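Local structure of urea carboxylase (Thermus thermophilus, 3OPF) at residues Phe125-Glu130 / Ala153-Gly158; Arg391-Pro396 / Leu471-Asp476; Val421-Leu426 / Val455-Lys460. The protein is of unestablished function but carries two cyclophilin-like carboxyltransferase-type domains and may bind ATP and act as a hydrolase. All blocks are in the same frame, centred on the assembly; numbering follows the deposited sequence.

Interaction 1. Residues Phe125-Glu130 / Ala153-Gly158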
loop_
_atom_site.group_PDB
_atom_site.type_symbol
_atom_site.label_atom_id
_atom_site.label_comp_id
_atom_site.label_asym_id
_atom_site.label_seq_id
_atom_site.Cartn_x
_atom_site.Cartn_y
_atom_site.Cartn_z
ATOM N N PHE A 125 6.277 -15.557 -3.241
ATOM C CA PHE A 125 5.775 -16.533 -4.203
ATOM C C PHE A 125 6.979 -17.276 -4.789
ATOM O O PHE A 125 7.830 -16.675 -5.448
ATOM C CB PHE A 125 4.981 -15.885 -5.334
ATOM C CG PHE A 125 3.686 -15.230 -4.904
ATOM C CD1 PHE A 125 3.034 -15.587 -3.720
ATOM C CD2 PHE A 125 3.106 -14.266 -5.712
ATOM C CE1 PHE A 125 1.848 -14.964 -3.353
ATOM C CE2 PHE A 125 1.922 -13.653 -5.351
ATOM C CZ PHE A 125 1.292 -14.004 -4.172
ATOM N N LEU A 126 7.032 -18.580 -4.552
ATOM C CA LEU A 126 8.168 -19.414 -4.952
ATOM C C LEU A 126 7.760 -20.425 -6.027
ATOM O O LEU A 126 6.599 -20.835 -6.095
ATOM C CB LEU A 126 8.685 -20.162 -3.729
ATOM C CG LEU A 126 9.093 -19.307 -2.517
ATOM C CD1 LEU A 126 8.587 -19.886 -1.199
ATOM C CD2 LEU A 126 10.592 -19.151 -2.473
ATOM N N ALA A 127 8.718 -20.818 -6.863
ATOM C CA ALA A 127 8.536 -21.892 -7.845
ATOM C C ALA A 127 9.877 -22.631 -7.993
ATOM O O ALA A 127 10.919 -22.051 -7.663
ATOM C CB ALA A 127 8.084 -21.322 -9.179
ATOM N N GLU A 128 9.908 -23.875 -8.488
ATOM C CA GLU A 128 8.769 -24.639 -8.987
ATOM C C GLU A 128 8.409 -25.823 -8.093
ATOM O O GLU A 128 9.275 -26.620 -7.713
ATOM C CB GLU A 128 9.104 -25.210 -10.362
ATOM C CG GLU A 128 9.414 -24.173 -11.410
ATOM C CD GLU A 128 9.641 -24.790 -12.786
ATOM O OE1 GLU A 128 9.734 -26.038 -12.889
ATOM O OE2 GLU A 128 9.717 -24.021 -13.763
ATOM N N VAL A 129 7.118 -25.951 -7.804
ATOM C CA VAL A 129 6.556 -27.141 -7.168
ATOM C C VAL A 129 6.694 -28.346 -8.112
ATOM O O VAL A 129 6.552 -28.202 -9.336
ATOM C CB VAL A 129 5.068 -26.910 -6.835
ATOM C CG1 VAL A 129 4.402 -28.191 -6.351
ATOM C CG2 VAL A 129 4.939 -25.798 -5.804
ATOM N N GLU A 130 6.979 -29.519 -7.540
ATOM C CA GLU A 130 7.100 -30.764 -8.312
ATOM C C GLU A 130 5.788 -31.058 -9.037
ATOM O O GLU A 130 4.726 -30.799 -8.481
ATOM C CB GLU A 130 7.431 -31.940 -7.387
ATOM C CG GLU A 130 8.833 -31.907 -6.827
ATOM C CD GLU A 130 9.874 -32.196 -7.892
ATOM O OE1 GLU A 130 9.765 -33.246 -8.555
ATOM O OE2 GLU A 130 10.792 -31.371 -8.077
ATOM N N ALA A 153 -0.136 -23.763 -4.722
ATOM C CA ALA A 153 -1.150 -23.641 -5.753
ATOM C C ALA A 153 -0.442 -23.721 -7.081
ATOM O O ALA A 153 0.432 -22.905 -7.366
ATOM C CB ALA A 153 -1.908 -22.315 -5.616
ATOM N N GLY A 154 -0.801 -24.719 -7.887
ATOM C CA GLY A 154 -0.175 -24.923 -9.188
ATOM C C GLY A 154 1.319 -25.131 -9.031
ATOM O O GLY A 154 1.759 -25.851 -8.130
ATOM N N VAL A 155 2.102 -24.458 -9.868
ATOM C CA VAL A 155 3.561 -24.542 -9.797
ATOM C C VAL A 155 4.189 -23.752 -8.639
ATOM O O VAL A 155 5.402 -23.809 -8.437
ATOM C CB VAL A 155 4.215 -24.093 -11.133
ATOM C CG1 VAL A 155 4.047 -22.590 -11.358
ATOM C CG2 VAL A 155 5.678 -24.487 -11.164
ATOM N N GLN A 156 3.379 -23.027 -7.873
ATOM C CA GLN A 156 3.905 -22.141 -6.853
ATOM C C GLN A 156 3.686 -22.637 -5.429
ATOM O O GLN A 156 2.775 -23.411 -5.143
ATOM C CB GLN A 156 3.281 -20.761 -6.998
ATOM C CG GLN A 156 3.591 -20.079 -8.321
ATOM C CD GLN A 156 3.268 -18.612 -8.270
ATOM O OE1 GLN A 156 4.158 -17.777 -8.104
ATOM N NE2 GLN A 156 1.982 -18.285 -8.357
ATOM N N THR A 157 4.547 -22.171 -4.541
ATOM C CA THR A 157 4.360 -22.341 -3.112
ATOM C C THR A 157 4.594 -20.985 -2.471
ATOM O O THR A 157 5.261 -20.123 -3.050
ATOM C CB THR A 157 5.275 -23.462 -2.525
ATOM O OG1 THR A 157 4.982 -23.650 -1.135
ATOM C CG2 THR A 157 6.759 -23.146 -2.705
ATOM N N GLY A 158 4.011 -20.778 -1.298
ATOM C CA GLY A 158 4.098 -19.491 -0.624
ATOM C C GLY A 158 4.092 -19.650 0.884
ATOM O O GLY A 158 3.758 -20.716 1.392
#
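Phe125 meets Gln156 through its CB, which lies 3.5 Å from Gln156 OE1. That amide oxygen is also hydrogen-bonded to the hydroxyl of Tyr43, while the ring packs edge-to-face with Phe123 and also meets Trp168. At Leu126 the backbones pair by two reciprocal bonds with Thr157: Leu126 N to Thr157 O at 2.8 Å, and Thr157 N to Leu126 O at 2.9 Å, the second tilted from its carbonyl plane. On the face of the sheet that Leu126 and Thr157 share, Leu126 CB rests 3.7 Å from Thr157 CG2. The Thr157 hydroxyl stands anti to the backbone N (chi1 -176°), which leaves the methyl to meet Leu126 and lets OG1 reach Ala151 and His107. The pairing joins strands 124-127 and 156-159, neighbours in the sheet of this cyclophilin-like domain, and the second strand is entered through a type II' turn from Ala153 to Gln156, with Gly154 and Val155 at its corners. Beyond Ala127 a cis peptide leads into Glu128 as the strand ends. The CB of Glu128 packs 3.6 Å from Val155 CG2, the extended carboxylate arm continuing past that methyl. Val129 then turns back onto the turn: its N donates to Val155 O at 2.8 Å with an almost straight N-H...O angle of 179°, though the donor stands above the carbonyl plane. With Val129 CG1 anti to the backbone N (chi1 172°), CG2 falls anti to the carbonyl carbon and comes to 3.3 Å from Gln156 O, against the backbone of the turn's end.

Interaction 2. Residues Arg391-Pro396 / Leu471-Asp476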
loop_
_atom_site.group_PDB
_atom_site.type_symbol
_atom_site.label_atom_id
_atom_site.label_comp_id
_atom_site.label_asym_id
_atom_site.label_seq_id
_atom_site.Cartn_x
_atom_site.Cartn_y
_atom_site.Cartn_z
ATOM N N ARG A 391 -15.414 13.674 -12.493
ATOM C CA ARG A 391 -15.058 13.362 -13.869
ATOM C C ARG A 391 -13.615 12.880 -13.834
ATOM O O ARG A 391 -12.719 13.639 -13.483
ATOM C CB ARG A 391 -15.178 14.600 -14.764
ATOM C CG ARG A 391 -16.388 15.473 -14.471
ATOM C CD ARG A 391 -17.645 14.929 -15.109
ATOM N NE ARG A 391 -17.643 15.123 -16.556
ATOM C CZ ARG A 391 -18.629 14.755 -17.370
ATOM N NH1 ARG A 391 -19.721 14.167 -16.889
ATOM N NH2 ARG A 391 -18.523 14.981 -18.675
ATOM N N LEU A 392 -13.396 11.613 -14.163
ATOM C CA LEU A 392 -12.066 11.018 -14.091
ATOM C C LEU A 392 -11.586 10.695 -15.494
ATOM O O LEU A 392 -12.233 9.945 -16.218
ATOM C CB LEU A 392 -12.103 9.742 -13.248
ATOM C CG LEU A 392 -12.624 9.883 -11.814
ATOM C CD1 LEU A 392 -12.770 8.515 -11.169
ATOM C CD2 LEU A 392 -11.696 10.754 -10.987
ATOM N N ARG A 393 -10.457 11.280 -15.881
ATOM C CA ARG A 393 -9.834 10.956 -17.155
ATOM C C ARG A 393 -9.107 9.615 -17.044
ATOM O O ARG A 393 -8.475 9.321 -16.018
ATOM C CB ARG A 393 -8.876 12.067 -17.590
ATOM C CG ARG A 393 -9.584 13.359 -18.000
ATOM C CD ARG A 393 -8.634 14.549 -18.026
ATOM N NE ARG A 393 -8.280 15.005 -16.677
ATOM C CZ ARG A 393 -7.525 16.071 -16.416
ATOM N NH1 ARG A 393 -7.035 16.815 -17.404
ATOM N NH2 ARG A 393 -7.263 16.407 -15.163
ATOM N N LEU A 394 -9.220 8.804 -18.093
ATOM C CA LEU A 394 -8.602 7.482 -18.143
ATOM C C LEU A 394 -7.449 7.430 -19.124
ATOM O O LEU A 394 -7.489 8.047 -20.188
ATOM C CB LEU A 394 -9.625 6.425 -18.560
ATOM C CG LEU A 394 -10.666 5.991 -17.528
ATOM C CD1 LEU A 394 -11.513 4.879 -18.126
ATOM C CD2 LEU A 394 -10.022 5.550 -16.200
ATOM N N LEU A 395 -6.430 6.665 -18.758
ATOM C CA LEU A 395 -5.315 6.368 -19.641
ATOM C C LEU A 395 -5.294 4.854 -19.847
ATOM O O LEU A 395 -5.778 4.111 -18.984
ATOM C CB LEU A 395 -4.004 6.840 -19.013
ATOM C CG LEU A 395 -3.915 8.326 -18.639
ATOM C CD1 LEU A 395 -2.693 8.599 -17.771
ATOM C CD2 LEU A 395 -3.882 9.183 -19.886
ATOM N N PRO A 396 -4.759 4.388 -20.993
ATOM C CA PRO A 396 -4.560 2.954 -21.212
ATOM C C PRO A 396 -3.766 2.288 -20.088
ATOM O O PRO A 396 -2.766 2.836 -19.628
ATOM C CB PRO A 396 -3.770 2.909 -22.525
ATOM C CG PRO A 396 -4.209 4.117 -23.262
ATOM C CD PRO A 396 -4.493 5.170 -22.216
ATOM N N LEU A 471 -5.925 3.228 -16.415
ATOM C CA LEU A 471 -5.382 3.954 -15.270
ATOM C C LEU A 471 -6.089 5.306 -15.145
ATOM O O LEU A 471 -6.288 6.009 -16.140
ATOM C CB LEU A 471 -3.889 4.225 -15.454
ATOM C CG LEU A 471 -2.971 3.059 -15.824
ATOM C CD1 LEU A 471 -1.621 3.593 -16.305
ATOM C CD2 LEU A 471 -2.793 2.119 -14.648
ATOM N N VAL A 472 -6.450 5.680 -13.924
ATOM C CA VAL A 472 -6.962 7.028 -13.682
ATOM C C VAL A 472 -5.815 8.018 -13.876
ATOM O O VAL A 472 -4.716 7.793 -13.369
ATOM C CB VAL A 472 -7.570 7.156 -12.273
ATOM C CG1 VAL A 472 -7.747 8.630 -11.883
ATOM C CG2 VAL A 472 -8.901 6.413 -12.224
ATOM N N ASP A 473 -6.068 9.082 -14.639
ATOM C CA ASP A 473 -5.079 10.132 -14.886
ATOM C C ASP A 473 -4.532 10.618 -13.540
ATOM O O ASP A 473 -5.317 10.878 -12.624
ATOM C CB ASP A 473 -5.730 11.299 -15.648
ATOM C CG ASP A 473 -4.720 12.287 -16.213
ATOM O OD1 ASP A 473 -4.723 12.489 -17.450
ATOM O OD2 ASP A 473 -3.943 12.886 -15.435
ATOM N N PRO A 474 -3.194 10.737 -13.412
ATOM C CA PRO A 474 -2.621 11.142 -12.112
ATOM C C PRO A 474 -3.151 12.489 -11.610
ATOM O O PRO A 474 -3.244 12.698 -10.407
ATOM C CB PRO A 474 -1.110 11.200 -12.384
ATOM C CG PRO A 474 -0.972 11.232 -13.884
ATOM C CD PRO A 474 -2.147 10.482 -14.420
ATOM N N ARG A 475 -3.513 13.378 -12.532
ATOM C CA ARG A 475 -4.116 14.668 -12.177
ATOM C C ARG A 475 -5.498 14.563 -11.496
ATOM O O ARG A 475 -5.925 15.505 -10.832
ATOM C CB ARG A 475 -4.241 15.543 -13.430
ATOM C CG ARG A 475 -2.913 15.989 -14.015
ATOM C CD ARG A 475 -3.106 16.689 -15.361
ATOM N NE ARG A 475 -3.557 15.763 -16.400
ATOM C CZ ARG A 475 -3.776 16.092 -17.671
ATOM N NH1 ARG A 475 -3.593 17.340 -18.090
ATOM N NH2 ARG A 475 -4.187 15.164 -18.534
ATOM N N ASP A 476 -6.201 13.446 -11.671
ATOM C CA ASP A 476 -7.528 13.259 -11.054
ATOM C C ASP A 476 -7.524 12.362 -9.808
ATOM O O ASP A 476 -8.569 12.138 -9.198
ATOM C CB ASP A 476 -8.499 12.703 -12.089
ATOM C CG ASP A 476 -8.685 13.643 -13.269
ATOM O OD1 ASP A 476 -8.578 14.869 -13.072
ATOM O OD2 ASP A 476 -8.948 13.159 -14.390
HETATM O O HOH W 1 -11.166 15.455 -14.277
#
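Arg393 grips Asp476 side-on, NE to OD2 at 3.0 Å and NH2 to OD1 at 2.9 Å, both oxygens lying close to the guanidinium plane. The salt bridge sits where the antiparallel pairing of strands 390-396 and 467-472, part of a cyclophilin-like domain, gives way to the loop after Val472. Asp476 OD2 also accepts from Arg393 N at 2.8 Å, on its anti side, so backbone and side chain of one arginine reach that oxygen from opposite faces of the carboxylate. The guanidinium of Arg393 stacks on that of Arg475, centres 4.0 Å apart and planes at 25°. The like charges are probably offset by their carboxylates, because Arg475 in turn holds Asp473 with NE and NH2. Asp473 N donates to Arg393 O at 2.8 Å, and Asp473 OD2 further accepts from Arg475 N, an Asx turn that helps position this second pair. With an alanine here instead of Arg393, the Asp476 carboxylate would probably lose its charged mate, and Arg475 its stacking partner. Farther along, Leu395 and Leu471 exchange two backbone bonds, while Leu394 and Leu392 face helices 402-408 and 477-480 respectively. Leu395 CD1 reaches Pro474 CD at 3.9 Å.

Interaction 3. Residues Val421-Leu426 / Val455-Lys460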
loop_
_atom_site.group_PDB
_atom_site.type_symbol
_atom_site.label_atom_id
_atom_site.label_comp_id
_atom_site.label_asym_id
_atom_site.label_seq_id
_atom_site.Cartn_x
_atom_site.Cartn_y
_atom_site.Cartn_z
ATOM N N VAL A 421 -7.364 1.965 0.482
ATOM C CA VAL A 421 -6.884 0.874 -0.390
ATOM C C VAL A 421 -7.418 1.091 -1.817
ATOM O O VAL A 421 -6.689 0.967 -2.803
ATOM C CB VAL A 421 -7.317 -0.532 0.122
ATOM C CG1 VAL A 421 -6.893 -1.635 -0.867
ATOM C CG2 VAL A 421 -6.748 -0.828 1.534
ATOM N N GLY A 422 -8.700 1.411 -1.923
ATOM C CA GLY A 422 -9.283 1.704 -3.224
ATOM C C GLY A 422 -10.746 2.088 -3.187
ATOM O O GLY A 422 -11.358 2.172 -2.118
ATOM N N VAL A 423 -11.283 2.330 -4.382
ATOM C CA VAL A 423 -12.663 2.740 -4.588
ATOM C C VAL A 423 -13.348 1.730 -5.512
ATOM O O VAL A 423 -12.967 1.577 -6.681
ATOM C CB VAL A 423 -12.742 4.161 -5.209
ATOM C CG1 VAL A 423 -14.190 4.609 -5.381
ATOM C CG2 VAL A 423 -11.984 5.162 -4.342
ATOM N N GLU A 424 -14.355 1.052 -4.965
ATOM C CA GLU A 424 -15.129 0.039 -5.669
ATOM C C GLU A 424 -16.298 0.693 -6.375
ATOM O O GLU A 424 -16.997 1.526 -5.789
ATOM C CB GLU A 424 -15.654 -0.989 -4.671
ATOM C CG GLU A 424 -16.437 -2.150 -5.266
ATOM C CD GLU A 424 -16.919 -3.097 -4.192
ATOM O OE1 GLU A 424 -16.081 -3.799 -3.593
ATOM O OE2 GLU A 424 -18.135 -3.138 -3.945
ATOM N N LEU A 425 -16.529 0.278 -7.620
ATOM C CA LEU A 425 -17.491 0.924 -8.495
ATOM C C LEU A 425 -18.652 0.012 -8.862
ATOM O O LEU A 425 -18.472 -1.166 -9.170
ATOM C CB LEU A 425 -16.797 1.376 -9.791
ATOM C CG LEU A 425 -16.134 2.764 -9.824
ATOM C CD1 LEU A 425 -15.770 3.274 -8.457
ATOM C CD2 LEU A 425 -14.925 2.774 -10.753
ATOM N N LEU A 426 -19.846 0.582 -8.861
ATOM C CA LEU A 426 -21.014 -0.110 -9.373
ATOM C C LEU A 426 -21.544 0.655 -10.580
ATOM O O LEU A 426 -21.749 1.860 -10.524
ATOM C CB LEU A 426 -22.060 -0.296 -8.276
ATOM C CG LEU A 426 -22.695 0.911 -7.601
ATOM C CD1 LEU A 426 -24.048 1.184 -8.235
ATOM C CD2 LEU A 426 -22.853 0.665 -6.101
ATOM N N VAL A 455 -10.632 0.967 -8.231
ATOM C CA VAL A 455 -9.557 1.911 -8.529
ATOM C C VAL A 455 -8.596 1.848 -7.356
ATOM O O VAL A 455 -9.018 2.005 -6.201
ATOM C CB VAL A 455 -10.067 3.358 -8.749
ATOM C CG1 VAL A 455 -8.930 4.255 -9.205
ATOM C CG2 VAL A 455 -11.204 3.389 -9.782
ATOM N N LEU A 456 -7.319 1.582 -7.643
ATOM C CA LEU A 456 -6.328 1.344 -6.594
ATOM C C LEU A 456 -5.686 2.646 -6.140
ATOM O O LEU A 456 -5.236 3.436 -6.969
ATOM C CB LEU A 456 -5.247 0.357 -7.083
ATOM C CG LEU A 456 -5.784 -0.984 -7.597
ATOM C CD1 LEU A 456 -4.684 -1.820 -8.287
ATOM C CD2 LEU A 456 -6.451 -1.778 -6.457
ATOM N N LEU A 457 -5.633 2.848 -4.818
ATOM C CA LEU A 457 -5.084 4.059 -4.217
ATOM C C LEU A 457 -3.847 3.760 -3.338
ATOM O O LEU A 457 -3.233 2.692 -3.462
ATOM C CB LEU A 457 -6.185 4.789 -3.423
ATOM C CG LEU A 457 -7.450 5.162 -4.195
ATOM C CD1 LEU A 457 -8.410 5.980 -3.314
ATOM C CD2 LEU A 457 -7.130 5.910 -5.482
ATOM N N ALA A 458 -3.480 4.703 -2.471
ATOM C CA ALA A 458 -2.177 4.697 -1.801
ATOM C C ALA A 458 -1.908 3.447 -0.970
ATOM O O ALA A 458 -0.755 3.005 -0.892
ATOM C CB ALA A 458 -2.020 5.945 -0.928
ATOM N N ASP A 459 -2.952 2.891 -0.345
ATOM C CA ASP A 459 -2.784 1.715 0.523
ATOM C C ASP A 459 -3.040 0.379 -0.190
ATOM O O ASP A 459 -3.156 -0.657 0.454
ATOM C CB ASP A 459 -3.672 1.828 1.765
ATOM C CG ASP A 459 -3.114 2.772 2.800
ATOM O OD1 ASP A 459 -3.704 2.840 3.895
ATOM O OD2 ASP A 459 -2.090 3.445 2.544
ATOM N N LYS A 460 -3.133 0.408 -1.519
ATOM C CA LYS A 460 -3.215 -0.801 -2.313
ATOM C C LYS A 460 -2.059 -1.748 -2.000
ATOM O O LYS A 460 -0.928 -1.310 -1.714
ATOM C CB LYS A 460 -3.154 -0.459 -3.811
ATOM C CG LYS A 460 -1.787 0.094 -4.252
ATOM C CD LYS A 460 -1.811 0.695 -5.647
ATOM C CE LYS A 460 -0.495 1.402 -5.961
ATOM N NZ LYS A 460 0.709 0.554 -5.671
#
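Val421, Val455 and Val423 give up the most surface here. The segments form an antiparallel pair, strands 422-426 and 454-456, in a cyclophilin-like domain, the second running into a type I turn from Leu457 to Lys460. The methyls of Val421 touch the turn: CG2 is 3.8 Å from Asp459 O, and CG1 rests near Lys460 CA. The Val421 carbonyl accepts from Leu457 N at 3.0 Å, the donor standing well above the carbonyl plane. The carboxylate of Asp459 is engaged by Arg420 and its carbonyl by Arg354, so the turn is also held from outside. Val423 and Val455 bond reciprocally through their backbones, Val423 N to Val455 O lying in the carbonyl plane at 2.9 Å. Between these pairs Gly422 CA comes within 3.0 Å of Val455 O; a CB placed there would clash with that oxygen, so the glycine permits the close approach. Both valines turn CG1 anti to the backbone N (chi1 -178° for Val423, -174° for Val455), which sets CG2 anti to the carbonyl carbon and directs it to a leucine of the opposite segment: Val455 CG2 lies 3.9 Å from Leu425 CD2, and Val423 CG2 3.8 Å from Leu457 CD1.

In the fold
From the N terminus, interaction 1 comes first, closing a loop of 22 residues in the subdomain C and D part of the protein and joining two neighbouring strands there. Interactions 2 and 3 follow in the subdomain A and B part. Strand 390-396 opens interaction 2; the chain then pairs strand 422-426 with 454-456 in interaction 3, and only afterwards brings strand 467-472 back to 390-396, so interaction 3 is nested inside the longer loop. These two share one sheet and touch, Val472 CG2 lying 3.7 Å from Val455 CG1. Interaction 1 stands apart, its centre about 36 Å from that of interaction 2 and about 29 Å from that of interaction 3. Its sheet repeats the strand order of theirs.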